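Local coordinates for protein LP15968p (Drosophila melanogaster, PDB 3MN8) that acts as a zinc-dependent carboxypeptidase that removes C-terminal arginine or lysine from peptides and proteins, here represented by its first carboxypeptidase domain and adjoining transthyretin-like domain, at residues G67-L70 / E71-L75; N99-G102 / D103-V106; N170-L173 / N174-F177; A232-E235 / C236-S240; G287-Q290 / D291-A295. All coordinates share one frame; numbering follows the deposited sequence.

Interaction 1: residues G67-L70 / E71-L75; sequences GRSL and EGRNL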
loop_
_atom_site.group_PDB
_atom_site.type_symbol
_atom_site.label_atom_id
_atom_site.label_comp_id
_atom_site.label_asym_id
_atom_site.label_seq_id
_atom_site.Cartn_x
_atom_site.Cartn_y
_atom_site.Cartn_z
ATOM N N GLY A 67 17.017 -3.130 -2.440
ATOM C CA GLY A 67 18.255 -2.614 -1.907
ATOM C C GLY A 67 18.648 -3.383 -0.673
ATOM O O GLY A 67 18.069 -4.422 -0.376
ATOM N N ARG A 68 19.627 -2.863 0.058
ATOM C CA ARG A 68 20.110 -3.540 1.240
ATOM C C ARG A 68 20.106 -2.619 2.466
ATOM O O ARG A 68 20.179 -1.393 2.340
ATOM C CB ARG A 68 21.496 -4.117 0.969
ATOM C CG ARG A 68 21.501 -5.598 0.610
ATOM C CD ARG A 68 22.743 -5.937 -0.195
ATOM N NE ARG A 68 22.902 -7.373 -0.391
ATOM C CZ ARG A 68 23.312 -7.939 -1.523
ATOM N NH1 ARG A 68 23.604 -7.196 -2.582
ATOM N NH2 ARG A 68 23.427 -9.255 -1.594
ATOM N N SER A 69 19.999 -3.229 3.646
ATOM C CA SER A 69 20.001 -2.511 4.908
ATOM C C SER A 69 21.433 -2.152 5.292
ATOM O O SER A 69 22.394 -2.567 4.631
ATOM C CB SER A 69 19.396 -3.388 5.987
ATOM O OG SER A 69 20.330 -4.377 6.405
ATOM N N LEU A 70 21.580 -1.380 6.366
ATOM C CA LEU A 70 22.906 -1.012 6.860
ATOM C C LEU A 70 23.779 -2.243 7.010
ATOM O O LEU A 70 24.962 -2.239 6.650
ATOM C CB LEU A 70 22.810 -0.308 8.214
ATOM C CG LEU A 70 22.291 1.127 8.201
ATOM C CD1 LEU A 70 22.109 1.657 9.616
ATOM C CD2 LEU A 70 23.244 2.015 7.433
ATOM N N GLU A 71 23.184 -3.300 7.541
ATOM C CA GLU A 71 23.958 -4.457 7.939
ATOM C C GLU A 71 23.938 -5.572 6.898
ATOM O O GLU A 71 24.208 -6.735 7.212
ATOM C CB GLU A 71 23.468 -4.944 9.291
ATOM C CG GLU A 71 23.582 -3.882 10.359
ATOM C CD GLU A 71 23.096 -4.374 11.694
ATOM O OE1 GLU A 71 22.060 -5.081 11.720
ATOM O OE2 GLU A 71 23.743 -4.047 12.711
ATOM N N GLY A 72 23.607 -5.201 5.662
ATOM C CA GLY A 72 23.751 -6.087 4.519
ATOM C C GLY A 72 22.538 -6.923 4.151
ATOM O O GLY A 72 22.553 -7.650 3.155
ATOM N N ARG A 73 21.483 -6.834 4.948
ATOM C CA ARG A 73 20.298 -7.638 4.698
ATOM C C ARG A 73 19.521 -7.160 3.477
ATOM O O ARG A 73 19.329 -5.958 3.274
ATOM C CB ARG A 73 19.415 -7.649 5.938
ATOM C CG ARG A 73 20.179 -8.057 7.181
ATOM C CD ARG A 73 19.251 -8.181 8.361
ATOM N NE ARG A 73 19.987 -7.989 9.605
ATOM C CZ ARG A 73 20.463 -8.983 10.347
ATOM N NH1 ARG A 73 21.128 -8.725 11.463
ATOM N NH2 ARG A 73 20.265 -10.237 9.974
ATOM N N ASN A 74 19.075 -8.111 2.665
ATOM C CA ASN A 74 18.358 -7.790 1.449
ATOM C C ASN A 74 16.942 -7.316 1.706
ATOM O O ASN A 74 16.196 -7.954 2.436
ATOM C CB ASN A 74 18.335 -8.994 0.510
ATOM C CG ASN A 74 19.642 -9.167 -0.246
ATOM O OD1 ASN A 74 20.321 -8.193 -0.596
ATOM N ND2 ASN A 74 20.002 -10.413 -0.503
ATOM N N LEU A 75 16.587 -6.189 1.096
ATOM C CA LEU A 75 15.214 -5.707 1.085
ATOM C C LEU A 75 14.556 -6.227 -0.182
ATOM O O LEU A 75 14.931 -5.829 -1.284
ATOM C CB LEU A 75 15.171 -4.177 1.126
ATOM C CG LEU A 75 15.422 -3.441 2.457
ATOM C CD1 LEU A 75 16.235 -4.278 3.428
ATOM C CD2 LEU A 75 16.114 -2.115 2.224
#

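Interaction 2: residues N99-G102 / D103-V106; sequences NMHG and DETV. With ZN (zinc ion), chain F; GEM ((2-guanidinoethylmercapto)succinic acid), chain G.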
loop_
_atom_site.group_PDB
_atom_site.type_symbol
_atom_site.label_atom_id
_atom_site.label_comp_id
_atom_site.label_asym_id
_atom_site.label_seq_id
_atom_site.Cartn_x
_atom_site.Cartn_y
_atom_site.Cartn_z
ATOM N N ASN A 99 6.410 -4.193 8.699
ATOM C CA ASN A 99 7.583 -4.247 9.562
ATOM C C ASN A 99 8.598 -3.128 9.368
ATOM O O ASN A 99 9.807 -3.366 9.497
ATOM C CB ASN A 99 8.290 -5.597 9.420
ATOM C CG ASN A 99 9.282 -5.853 10.543
ATOM O OD1 ASN A 99 10.457 -6.112 10.305
ATOM N ND2 ASN A 99 8.809 -5.759 11.777
ATOM N N MET A 100 8.127 -1.916 9.073
ATOM C CA MET A 100 9.057 -0.799 8.930
ATOM C C MET A 100 9.618 -0.460 10.297
ATOM O O MET A 100 10.789 -0.101 10.438
ATOM C CB MET A 100 8.403 0.412 8.268
ATOM C CG MET A 100 7.544 1.265 9.176
ATOM S SD MET A 100 6.895 2.680 8.269
ATOM C CE MET A 100 8.380 3.242 7.437
ATOM N N HIS A 101 8.774 -0.584 11.311
ATOM C CA HIS A 101 9.256 -0.605 12.676
ATOM C C HIS A 101 9.481 -2.072 13.012
ATOM O O HIS A 101 8.519 -2.852 13.162
ATOM C CB HIS A 101 8.260 0.056 13.624
ATOM C CG HIS A 101 8.018 1.500 13.316
ATOM N ND1 HIS A 101 6.855 1.955 12.735
ATOM C CD2 HIS A 101 8.806 2.588 13.484
ATOM C CE1 HIS A 101 6.930 3.265 12.576
ATOM N NE2 HIS A 101 8.103 3.674 13.022
ATOM N N GLY A 102 10.763 -2.439 13.079
ATOM C CA GLY A 102 11.194 -3.808 13.306
ATOM C C GLY A 102 10.501 -4.574 14.429
ATOM O O GLY A 102 10.373 -5.796 14.360
ATOM N N ASP A 103 10.059 -3.871 15.468
ATOM C CA ASP A 103 9.390 -4.524 16.594
ATOM C C ASP A 103 7.875 -4.663 16.401
ATOM O O ASP A 103 7.189 -5.226 17.244
ATOM C CB ASP A 103 9.704 -3.788 17.896
ATOM C CG ASP A 103 9.596 -2.277 17.760
ATOM O OD1 ASP A 103 10.138 -1.573 18.634
ATOM O OD2 ASP A 103 8.973 -1.789 16.792
ATOM N N GLU A 104 7.362 -4.132 15.295
ATOM C CA GLU A 104 5.955 -4.289 14.937
ATOM C C GLU A 104 5.865 -5.359 13.859
ATOM O O GLU A 104 6.058 -5.080 12.666
ATOM C CB GLU A 104 5.380 -2.971 14.435
ATOM C CG GLU A 104 5.510 -1.817 15.420
ATOM C CD GLU A 104 5.157 -0.501 14.782
ATOM O OE1 GLU A 104 4.613 -0.532 13.663
ATOM O OE2 GLU A 104 5.432 0.559 15.377
ATOM N N THR A 105 5.541 -6.573 14.291
ATOM C CA THR A 105 5.870 -7.785 13.548
ATOM C C THR A 105 4.710 -8.535 12.873
ATOM O O THR A 105 4.932 -9.268 11.918
ATOM C CB THR A 105 6.600 -8.763 14.497
ATOM O OG1 THR A 105 5.765 -9.049 15.631
ATOM C CG2 THR A 105 7.898 -8.139 14.999
ATOM N N VAL A 106 3.482 -8.380 13.367
ATOM C CA VAL A 106 2.357 -9.156 12.832
ATOM C C VAL A 106 2.193 -8.969 11.306
ATOM O O VAL A 106 2.093 -9.942 10.551
ATOM C CB VAL A 106 1.027 -8.836 13.576
ATOM C CG1 VAL A 106 -0.141 -9.655 13.012
ATOM C CG2 VAL A 106 1.182 -9.070 15.075
HETATM ZN ZN ZN F . 4.962 1.457 13.612
HETATM C C8 GEM G . 2.839 5.806 13.992
HETATM S S7 GEM G . 2.376 5.671 12.288
HETATM C C6 GEM G . 0.613 5.619 12.434
HETATM C C5 GEM G . 0.027 6.786 13.225
HETATM N N3 GEM G . 0.196 7.988 12.424
HETATM C C1 GEM G . -0.019 9.241 12.808
HETATM N N4 GEM G . 0.178 10.245 11.962
HETATM N N2 GEM G . -0.430 9.498 14.046
HETATM C C9 GEM G . 4.312 6.113 14.032
HETATM O O14 GEM G . 4.944 6.113 12.952
HETATM O O15 GEM G . 4.851 6.364 15.130
HETATM C C10 GEM G . 2.488 4.557 14.819
HETATM C C11 GEM G . 3.266 3.284 14.508
HETATM O O12 GEM G . 2.603 2.231 14.335
HETATM O O13 GEM G . 4.523 3.309 14.469
#

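Interaction 3: residues N170-L173 / N174-F177; sequences NIDL and NRDF. With GEM ((2-guanidinoethylmercapto)succinic acid), chain G.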
loop_
_atom_site.group_PDB
_atom_site.type_symbol
_atom_site.label_atom_id
_atom_site.label_comp_id
_atom_site.label_asym_id
_atom_site.label_seq_id
_atom_site.Cartn_x
_atom_site.Cartn_y
_atom_site.Cartn_z
ATOM N N ASN A 170 19.486 3.419 14.613
ATOM C CA ASN A 170 18.487 3.875 15.570
ATOM C C ASN A 170 17.709 5.102 15.128
ATOM O O ASN A 170 17.252 5.879 15.970
ATOM C CB ASN A 170 19.120 4.144 16.934
ATOM C CG ASN A 170 19.038 2.957 17.850
ATOM O OD1 ASN A 170 20.059 2.430 18.288
ATOM N ND2 ASN A 170 17.820 2.520 18.144
ATOM N N ILE A 171 17.546 5.291 13.821
ATOM C CA ILE A 171 16.618 6.329 13.376
ATOM C C ILE A 171 15.298 5.728 12.924
ATOM O O ILE A 171 15.256 4.608 12.408
ATOM C CB ILE A 171 17.196 7.312 12.306
ATOM C CG1 ILE A 171 17.006 6.772 10.890
ATOM C CG2 ILE A 171 18.652 7.679 12.619
ATOM C CD1 ILE A 171 15.718 7.233 10.220
ATOM N N ASP A 172 14.227 6.491 13.148
ATOM C CA ASP A 172 12.861 6.053 12.877
ATOM C C ASP A 172 12.520 6.248 11.397
ATOM O O ASP A 172 12.290 7.372 10.940
ATOM C CB ASP A 172 11.870 6.801 13.787
ATOM C CG ASP A 172 10.434 6.282 13.669
ATOM O OD1 ASP A 172 10.047 5.784 12.574
ATOM O OD2 ASP A 172 9.694 6.386 14.682
ATOM N N LEU A 173 12.495 5.144 10.656
ATOM C CA LEU A 173 12.283 5.207 9.221
ATOM C C LEU A 173 10.969 5.910 8.873
ATOM O O LEU A 173 10.826 6.461 7.782
ATOM C CB LEU A 173 12.353 3.805 8.615
ATOM C CG LEU A 173 13.726 3.133 8.720
ATOM C CD1 LEU A 173 13.670 1.687 8.237
ATOM C CD2 LEU A 173 14.788 3.934 7.958
ATOM N N ASN A 174 10.019 5.914 9.804
ATOM C CA ASN A 174 8.755 6.584 9.548
ATOM C C ASN A 174 8.867 8.043 9.905
ATOM O O ASN A 174 7.853 8.721 10.079
ATOM C CB ASN A 174 7.605 5.947 10.315
ATOM C CG ASN A 174 6.268 6.100 9.604
ATOM O OD1 ASN A 174 6.209 6.371 8.396
ATOM N ND2 ASN A 174 5.185 5.906 10.348
ATOM N N ARG A 175 10.101 8.521 10.046
ATOM C CA ARG A 175 10.362 9.963 10.078
ATOM C C ARG A 175 11.372 10.372 9.012
ATOM O O ARG A 175 11.734 11.538 8.905
ATOM C CB ARG A 175 10.871 10.425 11.437
ATOM C CG ARG A 175 9.990 10.019 12.576
ATOM C CD ARG A 175 8.533 10.414 12.366
ATOM N NE ARG A 175 7.816 10.216 13.611
ATOM C CZ ARG A 175 6.964 9.237 13.897
ATOM N NH1 ARG A 175 6.429 9.206 15.104
ATOM N NH2 ARG A 175 6.624 8.320 13.008
ATOM N N ASP A 176 11.814 9.410 8.211
ATOM C CA ASP A 176 12.988 9.623 7.370
ATOM C C ASP A 176 12.685 9.929 5.901
ATOM O O ASP A 176 13.599 10.182 5.117
ATOM C CB ASP A 176 13.920 8.419 7.474
ATOM C CG ASP A 176 15.324 8.735 7.028
ATOM O OD1 ASP A 176 15.777 9.865 7.288
ATOM O OD2 ASP A 176 15.972 7.854 6.425
ATOM N N PHE A 177 11.408 9.905 5.530
ATOM C CA PHE A 177 11.009 10.161 4.146
ATOM C C PHE A 177 10.863 11.660 3.935
ATOM O O PHE A 177 10.630 12.396 4.885
ATOM C CB PHE A 177 9.703 9.418 3.808
ATOM C CG PHE A 177 9.881 7.917 3.625
ATOM C CD1 PHE A 177 10.022 7.070 4.732
ATOM C CD2 PHE A 177 9.915 7.358 2.358
ATOM C CE1 PHE A 177 10.191 5.699 4.570
ATOM C CE2 PHE A 177 10.087 5.990 2.191
ATOM C CZ PHE A 177 10.223 5.160 3.297
HETATM C C8 GEM G . 2.839 5.806 13.992
HETATM S S7 GEM G . 2.376 5.671 12.288
HETATM C C6 GEM G . 0.613 5.619 12.434
HETATM C C5 GEM G . 0.027 6.786 13.225
HETATM N N3 GEM G . 0.196 7.988 12.424
HETATM C C1 GEM G . -0.019 9.241 12.808
HETATM N N4 GEM G . 0.178 10.245 11.962
HETATM N N2 GEM G . -0.430 9.498 14.046
HETATM C C9 GEM G . 4.312 6.113 14.032
HETATM O O14 GEM G . 4.944 6.113 12.952
HETATM O O15 GEM G . 4.851 6.364 15.130
HETATM C C10 GEM G . 2.488 4.557 14.819
HETATM C C11 GEM G . 3.266 3.284 14.508
HETATM O O12 GEM G . 2.603 2.231 14.335
HETATM O O13 GEM G . 4.523 3.309 14.469
#

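Interaction 4: residues A232-E235 / C236-S240; sequences AHNE and CCEES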
loop_
_atom_site.group_PDB
_atom_site.type_symbol
_atom_site.label_atom_id
_atom_site.label_comp_id
_atom_site.label_asym_id
_atom_site.label_seq_id
_atom_site.Cartn_x
_atom_site.Cartn_y
_atom_site.Cartn_z
ATOM N N ALA A 232 -0.033 23.744 10.553
ATOM C CA ALA A 232 -0.286 24.167 11.923
ATOM C C ALA A 232 0.670 23.452 12.883
ATOM O O ALA A 232 1.026 23.977 13.945
ATOM C CB ALA A 232 -1.747 23.894 12.305
ATOM N N HIS A 233 1.094 22.254 12.486
ATOM C CA HIS A 233 1.918 21.387 13.336
ATOM C C HIS A 233 1.338 21.231 14.729
ATOM O O HIS A 233 1.993 21.502 15.727
ATOM C CB HIS A 233 3.380 21.852 13.377
ATOM C CG HIS A 233 4.090 21.675 12.072
ATOM N ND1 HIS A 233 4.325 22.720 11.203
ATOM C CD2 HIS A 233 4.562 20.564 11.460
ATOM C CE1 HIS A 233 4.938 22.263 10.123
ATOM N NE2 HIS A 233 5.087 20.956 10.251
ATOM N N ASN A 234 0.088 20.790 14.771
ATOM C CA ASN A 234 -0.592 20.487 16.020
ATOM C C ASN A 234 -0.145 19.133 16.569
ATOM O O ASN A 234 0.170 18.219 15.810
ATOM C CB ASN A 234 -2.107 20.509 15.792
ATOM C CG ASN A 234 -2.586 21.823 15.158
ATOM O OD1 ASN A 234 -2.123 22.913 15.526
ATOM N ND2 ASN A 234 -3.521 21.722 14.212
ATOM N N GLU A 235 -0.095 19.002 17.888
ATOM C CA GLU A 235 0.309 17.728 18.487
ATOM C C GLU A 235 -0.633 16.599 18.078
ATOM O O GLU A 235 -0.188 15.521 17.678
ATOM C CB GLU A 235 0.370 17.832 20.011
ATOM C CG GLU A 235 0.694 16.517 20.714
ATOM C CD GLU A 235 0.589 16.635 22.229
ATOM O OE1 GLU A 235 1.393 15.982 22.924
ATOM O OE2 GLU A 235 -0.286 17.382 22.734
ATOM N N CYS A 236 -1.935 16.855 18.164
ATOM C CA CYS A 236 -2.916 15.805 17.943
ATOM C C CYS A 236 -4.338 16.339 17.797
ATOM O O CYS A 236 -4.580 17.554 17.803
ATOM C CB CYS A 236 -2.890 14.831 19.123
ATOM S SG CYS A 236 -3.940 15.341 20.510
ATOM N N CYS A 237 -5.273 15.398 17.670
ATOM C CA CYS A 237 -6.703 15.649 17.832
ATOM C C CYS A 237 -7.207 16.739 16.910
ATOM O O CYS A 237 -8.193 17.406 17.215
ATOM C CB CYS A 237 -7.019 16.021 19.287
ATOM S SG CYS A 237 -5.989 15.185 20.535
ATOM N N GLU A 238 -6.525 16.927 15.785
ATOM C CA GLU A 238 -6.980 17.888 14.785
ATOM C C GLU A 238 -6.749 17.352 13.369
ATOM O O GLU A 238 -5.599 17.145 12.950
ATOM C CB GLU A 238 -6.291 19.244 14.991
ATOM C CG GLU A 238 -7.240 20.431 15.138
ATOM C CD GLU A 238 -6.625 21.572 15.936
ATOM O OE1 GLU A 238 -7.169 22.704 15.914
ATOM O OE2 GLU A 238 -5.593 21.330 16.596
ATOM N N GLU A 239 -7.853 17.124 12.651
ATOM C CA GLU A 239 -7.831 16.599 11.285
ATOM C C GLU A 239 -7.029 17.453 10.298
ATOM O O GLU A 239 -7.228 18.669 10.184
ATOM C CB GLU A 239 -9.259 16.417 10.756
ATOM C CG GLU A 239 -10.002 15.229 11.343
ATOM C CD GLU A 239 -11.386 15.048 10.740
ATOM O OE1 GLU A 239 -11.837 13.883 10.622
ATOM O OE2 GLU A 239 -12.019 16.067 10.378
ATOM N N SER A 240 -6.117 16.796 9.589
ATOM C CA SER A 240 -5.397 17.415 8.483
ATOM C C SER A 240 -5.727 16.639 7.206
ATOM O O SER A 240 -4.908 15.878 6.689
ATOM C CB SER A 240 -3.893 17.411 8.748
ATOM O OG SER A 240 -3.192 17.888 7.615
#

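Interaction 5: residues G287-Q290 / D291-A295; sequences GGMQ and DFNYA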
loop_
_atom_site.group_PDB
_atom_site.type_symbol
_atom_site.label_atom_id
_atom_site.label_comp_id
_atom_site.label_asym_id
_atom_site.label_seq_id
_atom_site.Cartn_x
_atom_site.Cartn_y
_atom_site.Cartn_z
ATOM N N GLY A 287 7.580 13.110 7.899
ATOM C CA GLY A 287 8.561 12.316 7.189
ATOM C C GLY A 287 8.146 10.876 7.028
ATOM O O GLY A 287 8.975 9.994 6.793
ATOM N N GLY A 288 6.849 10.630 7.149
ATOM C CA GLY A 288 6.332 9.283 7.008
ATOM C C GLY A 288 6.222 8.811 5.565
ATOM O O GLY A 288 6.144 9.599 4.628
ATOM N N MET A 289 6.191 7.500 5.385
ATOM C CA MET A 289 6.066 6.926 4.052
ATOM C C MET A 289 4.667 7.152 3.467
ATOM O O MET A 289 4.519 7.392 2.272
ATOM C CB MET A 289 6.388 5.431 4.110
ATOM C CG MET A 289 6.361 4.713 2.779
ATOM S SD MET A 289 7.110 3.075 2.947
ATOM C CE MET A 289 6.015 2.269 4.127
ATOM N N GLN A 290 3.650 7.076 4.322
ATOM C CA GLN A 290 2.257 7.209 3.893
ATOM C C GLN A 290 2.078 8.476 3.091
ATOM O O GLN A 290 1.756 8.449 1.912
ATOM C CB GLN A 290 1.317 7.253 5.102
ATOM C CG GLN A 290 -0.152 7.350 4.737
ATOM C CD GLN A 290 -1.038 7.721 5.926
ATOM O OE1 GLN A 290 -1.571 6.847 6.614
ATOM N NE2 GLN A 290 -1.199 9.025 6.168
ATOM N N ASP A 291 2.288 9.608 3.742
ATOM C CA ASP A 291 2.047 10.877 3.076
ATOM C C ASP A 291 3.006 11.062 1.909
ATOM O O ASP A 291 2.716 11.822 0.980
ATOM C CB ASP A 291 2.116 12.053 4.065
ATOM C CG ASP A 291 0.903 12.109 5.000
ATOM O OD1 ASP A 291 0.064 11.179 4.960
ATOM O OD2 ASP A 291 0.784 13.086 5.772
ATOM N N PHE A 292 4.140 10.363 1.953
ATOM C CA PHE A 292 5.112 10.494 0.877
ATOM C C PHE A 292 4.566 9.893 -0.421
ATOM O O PHE A 292 4.686 10.490 -1.496
ATOM C CB PHE A 292 6.458 9.881 1.236
ATOM C CG PHE A 292 7.378 9.758 0.068
ATOM C CD1 PHE A 292 8.245 10.788 -0.246
ATOM C CD2 PHE A 292 7.362 8.622 -0.738
ATOM C CE1 PHE A 292 9.096 10.697 -1.344
ATOM C CE2 PHE A 292 8.211 8.518 -1.826
ATOM C CZ PHE A 292 9.077 9.558 -2.135
ATOM N N ASN A 293 3.944 8.728 -0.312
ATOM C CA ASN A 293 3.234 8.147 -1.444
ATOM C C ASN A 293 2.273 9.130 -2.127
ATOM O O ASN A 293 2.314 9.327 -3.347
ATOM C CB ASN A 293 2.480 6.888 -1.005
ATOM C CG ASN A 293 3.377 5.650 -0.965
ATOM O OD1 ASN A 293 3.412 4.855 -1.915
ATOM N ND2 ASN A 293 4.103 5.481 0.140
ATOM N N TYR A 294 1.420 9.757 -1.329
ATOM C CA TYR A 294 0.348 10.581 -1.873
ATOM C C TYR A 294 0.888 11.844 -2.525
ATOM O O TYR A 294 0.476 12.217 -3.626
ATOM C CB TYR A 294 -0.663 10.929 -0.772
ATOM C CG TYR A 294 -1.881 11.688 -1.256
ATOM C CD1 TYR A 294 -2.769 11.116 -2.177
ATOM C CD2 TYR A 294 -2.156 12.976 -0.781
ATOM C CE1 TYR A 294 -3.892 11.812 -2.616
ATOM C CE2 TYR A 294 -3.274 13.679 -1.210
ATOM C CZ TYR A 294 -4.141 13.096 -2.129
ATOM O OH TYR A 294 -5.257 13.797 -2.552
ATOM N N ALA A 295 1.826 12.483 -1.835
ATOM C CA ALA A 295 2.329 13.800 -2.218
ATOM C C ALA A 295 3.376 13.768 -3.327
ATOM O O ALA A 295 3.592 14.779 -3.985
ATOM C CB ALA A 295 2.881 14.522 -0.998
#

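Interaction 1: residues G67-L70 / E71-L75
The Arg68 guanidinium carries Asn74 OD1 over one of its faces, while Gly72 O sits at its edge, close to its plane. The two side chains run side by side and point the same way, with the guanidinium and amide planes turned 42° apart. Asn74 OD1 approaches to 2.7 Å of Arg68 NE, yet the N-H is poorly aimed at it, so this is a polar contact and not a hydrogen bond. Beneath them the chain reverses through a beta hairpin whose type I turn runs from Ser69 to Gly72, joining strands 61-68 and 74-80. Leu75 N donates to Gly67 O (2.7 Å) in an antiparallel hydrogen-bonded pair, and Arg68 and Asn74 form the next, non-hydrogen-bonded pair. Ser69 N then reaches Arg73 O at 2.8 Å, and Gly72 N closes the turn on Ser69 O. Ser69 also works from inside the loop: a first torsion of 77° tucks OG over the turn, where it accepts from Arg73 N at 3.1 Å and weakly from Glu71 N. Asp146 of helix 145-149 meets the same hydroxyl, the Glu71 amide and the Arg73 guanidinium. With an alanine at Ser69, the Arg73 amide would probably be left without this acceptor and Asp146 without one of its partners. On the face turned away from Arg68 and Asn74, Leu75 CD1 packs 3.9 Å from Ser69 N and its side chain touches helix 196-205.

Interaction 2: residues N99-G102 / D103-V106
His101 and Glu104 grip one zinc ion, the histidine through ND1 at 2.1 Å and the glutamate through both carboxylate oxygens, with OE1 at 2.0 Å. The side chains lie alongside each other, pointing the same way, with ring and carboxylate planes 41° apart. The inhibitor (2-guanidinoethylmercapto)succinic acid binds the metal through O13 at 2.1 Å and, more distantly, O12, while His217 completes the protein ligands. On the far side of the ring, His101 NE2 is hydrogen-bonded to Asp172, a second-shell carboxylate that, together with the zinc bond, helps to fix its rotation. This is the His-x-x-Glu zinc motif of M14 carboxypeptidases, folded as a type I turn from His101 to Glu104 that Glu104 N closes on His101 O (2.7 Å). Asn99 braces the turn from behind: with CG opposite its own backbone N (chi1 -165°), ND2 donates to Glu104 O at 3.0 Å and to Gly102 O, both near its amide plane, while OD1 turns to Thr142. An alanine in place of Asn99 would probably leave both carbonyls without this donor and the zinc-binding turn freer to shift. Around this, Glu104 CD lies 3.4 Å from His101 CB, and Thr105 CG2 3.5 Å from Gly102 O.

Interaction 3: residues N170-L173 / N174-F177
Asp172 reaches forward to the amide of Asn174 because its first torsion of -174° sets the carboxylate opposite the backbone N. There Asp172 OD1 accepts from Asn174 N at 2.8 Å on its anti side, somewhat out of the carboxylate plane, which makes an Asx turn. Arg175 bends at its second torsion (-52°), folding the guanidinium back beneath Asp172, whose OD2 lies over its centre. The salt bridge from Asp172 OD2 to Arg175 NH2 is long, 4.0 Å, and no N-H points at the oxygen, so charge alone acts; Arg165 is a second partner of the same carboxylate. The guanidinium N-H groups go to other acceptors: Arg175 NH2 donates to Asn174 O and, at 2.8 Å, to inhibitor O14, while NH1 reaches O15 of the same carboxylate. Asn174 ND2 also binds O14, at 2.6 Å. Asn174 and Arg175 together grip an inhibitor carboxylate that probably stands for the C-terminal carboxylate of a substrate, as in relatives of this family. Two successive backbone bonds, Arg175 N to Asp172 O and Asp176 N to Leu173 O, hold the chain in a tight bend. Near the start, Ile171 CD1 packs on Asp176 CB at 3.5 Å, and Leu173 O meets the edge of the Phe177 ring. In sequence the loop connects helix 145-149 to helix 196-205; in the latter, Thr198 touches Leu173 and is hydrogen-bonded to Asp176 OD2, and Val202 meets Phe177.

Interaction 4: residues A232-E235 / C236-S240
Asn234 and Glu238 supply the polar side of this surface contact, their side chains crossing obliquely with amide and carboxylate planes 21° apart. Glu238 OE2 comes within 3.2 Å of Asn234 ND2, but the N-H is poorly aimed. The reason lies in the approach: Glu238 OE2 stands above the amide plane, 3.4 Å from Asn234 CG and out of line with the N-H. Asn234 places its amide there with CG opposite the carbonyl carbon (first torsion -54°), while the Glu238 chain runs out extended beyond CG. The approach is thus one of dipole and charge, open in part to solvent, and is likely to hold the two side chains only loosely. Cys236 and Cys237 are neighbours in sequence and are joined by a disulfide, SG to SG 2.1 Å, a vicinal disulfide that closes an eight-membered ring through the peptide between them. The CA atoms of the pair are 3.8 Å apart, as expected for a trans peptide. Such a ring stiffens the backbone locally at the corner between Glu235 and Glu238. The side chain of Cys236 is also about 8 Å from the bound inhibitor, which is consistent with a place beside the inhibitor pocket. In the fold the loop connects strand 222-225 to helix 245-257; backbone bonds join Cys237 to His281 of helix 279-282, Glu235 to Glu284 and Ser240 to Tyr227.

Interaction 5: residues G287-Q290 / D291-A295
Phe292 N bonds weakly to Gly288 O at 3.4 Å and Asn293 N bonds to Met289 O at 3.0 Å, so this stretch settles into the first turns of helix 289-296. The second carbonyl is gripped twice, since Asn293 ND2 also donates to Met289 O (2.9 Å), arriving from above the carbonyl plane while its own amide lies nearly flat toward the oxygen. A first torsion of -82° turns the Asn293 side chain back along its own helix, beside Met289, whose CG lies 3.6 Å from ND2. Gln290 and Asp291 run side by side on another flank: Gln290 NE2 donates to Asp291 OD1 at 2.8 Å, nearly along the C-O direction. Outward, Asn293 OD1 accepts from Lys95, Gln290 OE1 is bonded to Thr303 and Asp291 OD2 to Asp228 N, so the far ends of all three side chains are held by other parts of the domain. The touching residues are buried, with Met289, Gln290 and Asn293 against strand 300-305 at Glu301. Elsewhere Met289 and Phe292 pack on helix 196-205, and Tyr294 meets Phe300 and Phe248 edge-to-face.

In the fold
The five contacts follow one another along the chain without nesting or crossing, each formed within one continuous stretch of the catalytic domain. Interaction 1 closes the hairpin at one edge of the central sheet, 61-68 being its outermost strand there. Interaction 2 turns the loop between strand 93-97 and helix 106-121, and interaction 3 folds the loop before helix 196-205; their centres are about 13 Å apart, and both touch the inhibitor. Interaction 4 shapes the loop between strand 222-225 and helix 245-257, about 6 Å from interaction 5 at nearest atoms. Interaction 5 joins interaction 3 through probable hydrogen bonds, Asn174 OD1 to Met289 N and Phe177 N to Gly287 O, and meets interaction 2 where Met100 CE packs on Met289 CE.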